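Long-range contact in hypothetical protein Cgl3021 (Corynebacterium glutamicum, PDB 2NSF), which probably catalyses the mycothiol-dependent, zinc-assisted cis-trans isomerization of maleylpyruvate to fumarylpyruvate: residues D138-H142 / P153-L158. Numbering follows the deposited sequence.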
ATOM      1  N   ASP A 138      -3.502 -24.560  -5.875  1.00 38.61           N
ATOM      2  CA  ASP A 138      -2.736 -24.288  -7.089  1.00 38.01           C
ATOM      3  C   ASP A 138      -2.893 -22.849  -7.570  1.00 36.02           C
ATOM      4  O   ASP A 138      -1.933 -22.237  -8.034  1.00 36.69           O
ATOM      5  CB  ASP A 138      -3.149 -25.235  -8.221  1.00 39.93           C
ATOM      6  CG  ASP A 138      -2.930 -26.697  -7.874  1.00 42.73           C
ATOM      7  OD1 ASP A 138      -2.107 -26.988  -6.979  1.00 42.72           O
ATOM      8  OD2 ASP A 138      -3.575 -27.558  -8.514  1.00 43.60           O
ATOM      9  N   ALA A 139      -4.104 -22.311  -7.458  1.00 33.54           N
ATOM     10  CA  ALA A 139      -4.379 -20.950  -7.905  1.00 31.44           C
ATOM     11  C   ALA A 139      -3.526 -19.898  -7.202  1.00 30.07           C
ATOM     12  O   ALA A 139      -3.192 -18.867  -7.793  1.00 27.99           O
ATOM     13  CB  ALA A 139      -5.862 -20.631  -7.720  1.00 30.15           C
ATOM     14  N   TRP A 140      -3.167 -20.153  -5.947  1.00 28.81           N
ATOM     15  CA  TRP A 140      -2.357 -19.197  -5.202  1.00 28.88           C
ATOM     16  C   TRP A 140      -1.015 -18.905  -5.875  1.00 28.99           C
ATOM     17  O   TRP A 140      -0.452 -17.828  -5.693  1.00 28.70           O
ATOM     18  CB  TRP A 140      -2.129 -19.683  -3.765  1.00 28.27           C
ATOM     19  CG  TRP A 140      -3.290 -19.430  -2.841  1.00 27.26           C
ATOM     20  CD1 TRP A 140      -4.062 -20.368  -2.213  1.00 27.23           C
ATOM     21  CD2 TRP A 140      -3.799 -18.153  -2.432  1.00 25.91           C
ATOM     22  NE1 TRP A 140      -5.017 -19.753  -1.436  1.00 27.84           N
ATOM     23  CE2 TRP A 140      -4.878 -18.393  -1.552  1.00 26.21           C
ATOM     24  CE3 TRP A 140      -3.447 -16.828  -2.726  1.00 23.86           C
ATOM     25  CZ2 TRP A 140      -5.612 -17.356  -0.960  1.00 26.43           C
ATOM     26  CZ3 TRP A 140      -4.177 -15.791  -2.135  1.00 25.22           C
ATOM     27  CH2 TRP A 140      -5.245 -16.066  -1.263  1.00 24.05           C
ATOM     28  N   SER A 141      -0.505 -19.851  -6.660  1.00 29.10           N
ATOM     29  CA  SER A 141       0.774 -19.651  -7.335  1.00 30.31           C
ATOM     30  C   SER A 141       0.641 -19.311  -8.821  1.00 30.19           C
ATOM     31  O   SER A 141       1.640 -19.179  -9.530  1.00 29.65           O
ATOM     32  CB  SER A 141       1.661 -20.887  -7.168  1.00 32.87           C
ATOM     33  OG  SER A 141       1.051 -22.028  -7.742  1.00 36.27           O
ATOM     34  N   HIS A 142      -0.594 -19.163  -9.290  1.00 30.24           N
ATOM     35  CA  HIS A 142      -0.842 -18.830 -10.689  1.00 30.90           C
ATOM     36  C   HIS A 142      -0.275 -17.441 -10.980  1.00 29.84           C
ATOM     37  O   HIS A 142      -0.471 -16.511 -10.198  1.00 29.75           O
ATOM     38  CB  HIS A 142      -2.348 -18.863 -10.964  1.00 31.99           C
ATOM     39  CG  HIS A 142      -2.701 -18.808 -12.418  1.00 33.97           C
ATOM     40  ND1 HIS A 142      -2.477 -17.697 -13.200  1.00 34.17           N
ATOM     41  CD2 HIS A 142      -3.254 -19.738 -13.232  1.00 33.99           C
ATOM     42  CE1 HIS A 142      -2.879 -17.941 -14.435  1.00 35.17           C
ATOM     43  NE2 HIS A 142      -3.354 -19.172 -14.482  1.00 34.85           N
ATOM     44  N   PRO A 153       2.903 -14.159  -8.468  1.00 23.10           N
ATOM     45  CA  PRO A 153       1.929 -15.220  -8.206  1.00 23.65           C
ATOM     46  C   PRO A 153       0.683 -14.526  -7.638  1.00 23.22           C
ATOM     47  O   PRO A 153       0.787 -13.436  -7.074  1.00 22.59           O
ATOM     48  CB  PRO A 153       2.638 -16.095  -7.175  1.00 23.32           C
ATOM     49  CG  PRO A 153       3.494 -15.111  -6.431  1.00 24.53           C
ATOM     50  CD  PRO A 153       4.044 -14.243  -7.537  1.00 23.63           C
ATOM     51  N   ALA A 154      -0.482 -15.147  -7.792  1.00 22.92           N
ATOM     52  CA  ALA A 154      -1.732 -14.559  -7.302  1.00 22.43           C
ATOM     53  C   ALA A 154      -1.675 -14.200  -5.820  1.00 23.11           C
ATOM     54  O   ALA A 154      -2.339 -13.262  -5.374  1.00 22.50           O
ATOM     55  CB  ALA A 154      -2.890 -15.512  -7.564  1.00 22.82           C
ATOM     56  N   SER A 155      -0.885 -14.951  -5.059  1.00 21.79           N
ATOM     57  CA  SER A 155      -0.737 -14.709  -3.629  1.00 22.08           C
ATOM     58  C   SER A 155      -0.240 -13.297  -3.344  1.00 20.14           C
ATOM     59  O   SER A 155      -0.392 -12.792  -2.232  1.00 19.27           O
ATOM     60  CB  SER A 155       0.235 -15.725  -3.025  1.00 21.75           C
ATOM     61  OG  SER A 155       1.441 -15.751  -3.759  1.00 23.02           O
ATOM     62  N   GLU A 156       0.361 -12.667  -4.348  1.00 19.48           N
ATOM     63  CA  GLU A 156       0.877 -11.309  -4.205  1.00 19.67           C
ATOM     64  C   GLU A 156      -0.241 -10.337  -3.818  1.00 19.38           C
ATOM     65  O   GLU A 156       0.028  -9.280  -3.250  1.00 19.28           O
ATOM     66  CB  GLU A 156       1.517 -10.845  -5.516  1.00 19.00           C
ATOM     67  CG  GLU A 156       2.386  -9.593  -5.410  1.00 20.27           C
ATOM     68  CD  GLU A 156       3.806  -9.901  -4.952  1.00 23.37           C
ATOM     69  OE1 GLU A 156       4.143 -11.098  -4.831  1.00 23.86           O
ATOM     70  OE2 GLU A 156       4.584  -8.947  -4.725  1.00 22.57           O
ATOM     71  N   THR A 157      -1.488 -10.690  -4.125  1.00 19.79           N
ATOM     72  CA  THR A 157      -2.610  -9.808  -3.796  1.00 19.28           C
ATOM     73  C   THR A 157      -2.737  -9.611  -2.291  1.00 18.41           C
ATOM     74  O   THR A 157      -3.259  -8.597  -1.839  1.00 17.92           O
ATOM     75  CB  THR A 157      -3.956 -10.348  -4.332  1.00 18.87           C
ATOM     76  OG1 THR A 157      -4.247 -11.614  -3.728  1.00 20.63           O
ATOM     77  CG2 THR A 157      -3.908 -10.497  -5.849  1.00 19.59           C
ATOM     78  N   LEU A 158      -2.268 -10.582  -1.514  1.00 18.19           N
ATOM     79  CA  LEU A 158      -2.332 -10.462  -0.062  1.00 16.96           C
ATOM     80  C   LEU A 158      -1.395  -9.333   0.368  1.00 17.30           C
ATOM     81  O   LEU A 158      -1.723  -8.537   1.249  1.00 16.66           O
ATOM     82  CB  LEU A 158      -1.919 -11.779   0.599  1.00 19.08           C
ATOM     83  CG  LEU A 158      -2.823 -12.984   0.307  1.00 20.56           C
ATOM     84  CD1 LEU A 158      -2.155 -14.248   0.817  1.00 21.86           C
ATOM     85  CD2 LEU A 158      -4.191 -12.791   0.958  1.00 21.37           C
TER
HETATM   86  O   HOH W   1       2.446 -18.362  -4.113  1.00 36.56           O
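Trp140 meets Ser155 and Leu158, on the way into helix 156-171, with the benzo edge of its indole, and reaches Ser155 with its backbone carbonyl as well, a worked example of one residue joining two chain segments by both apolar and polar means. From CB outward, chi1 of -80° puts CG anti to the carbonyl carbon, and with chi2 at 116° the six-membered ring is turned to the other segment. There CE3 lies 3.6 Å from Ser155 CA, which sits at the ring edge near its plane. One atom further, CZ3 comes 3.9 Å from Leu158 CD1, and at the far end CH2 spans both Leu158 methyls, each 4.1 Å away; the two side chains run at about a right angle. Trp132 meets the indole with its plane turned about 30°, while Leu29 of helix 29-49 touches both Trp140 and Leu158.

Backbone bonds run beside this edge: Ser155 N, which lies in the plane of the indole at its edge, donates to Trp140 O (3.0 Å), and water 1 bonds to Ser155 OG and, weakly, to the same carbonyl. Next to it, Ala154 N donates to the carbonyl of His142 (Ala154 N to His142 O 2.8 Å), while Ala154 CB packs 3.4 Å from Ala139 O. Thr157 OG1 turns back to Ala154 O, nearly along the C=O axis, and also bonds to Trp132 NE1.

Pro153 to Glu156 form a type I beta turn that leads from the antiparallel hairpin of strands 143-145 and 151-153 into helix 156-171. The contact thus closes the base of this hairpin within the helical N-terminal domain, at the start of the helix that farther along supplies the zinc ligands Glu164 and His168.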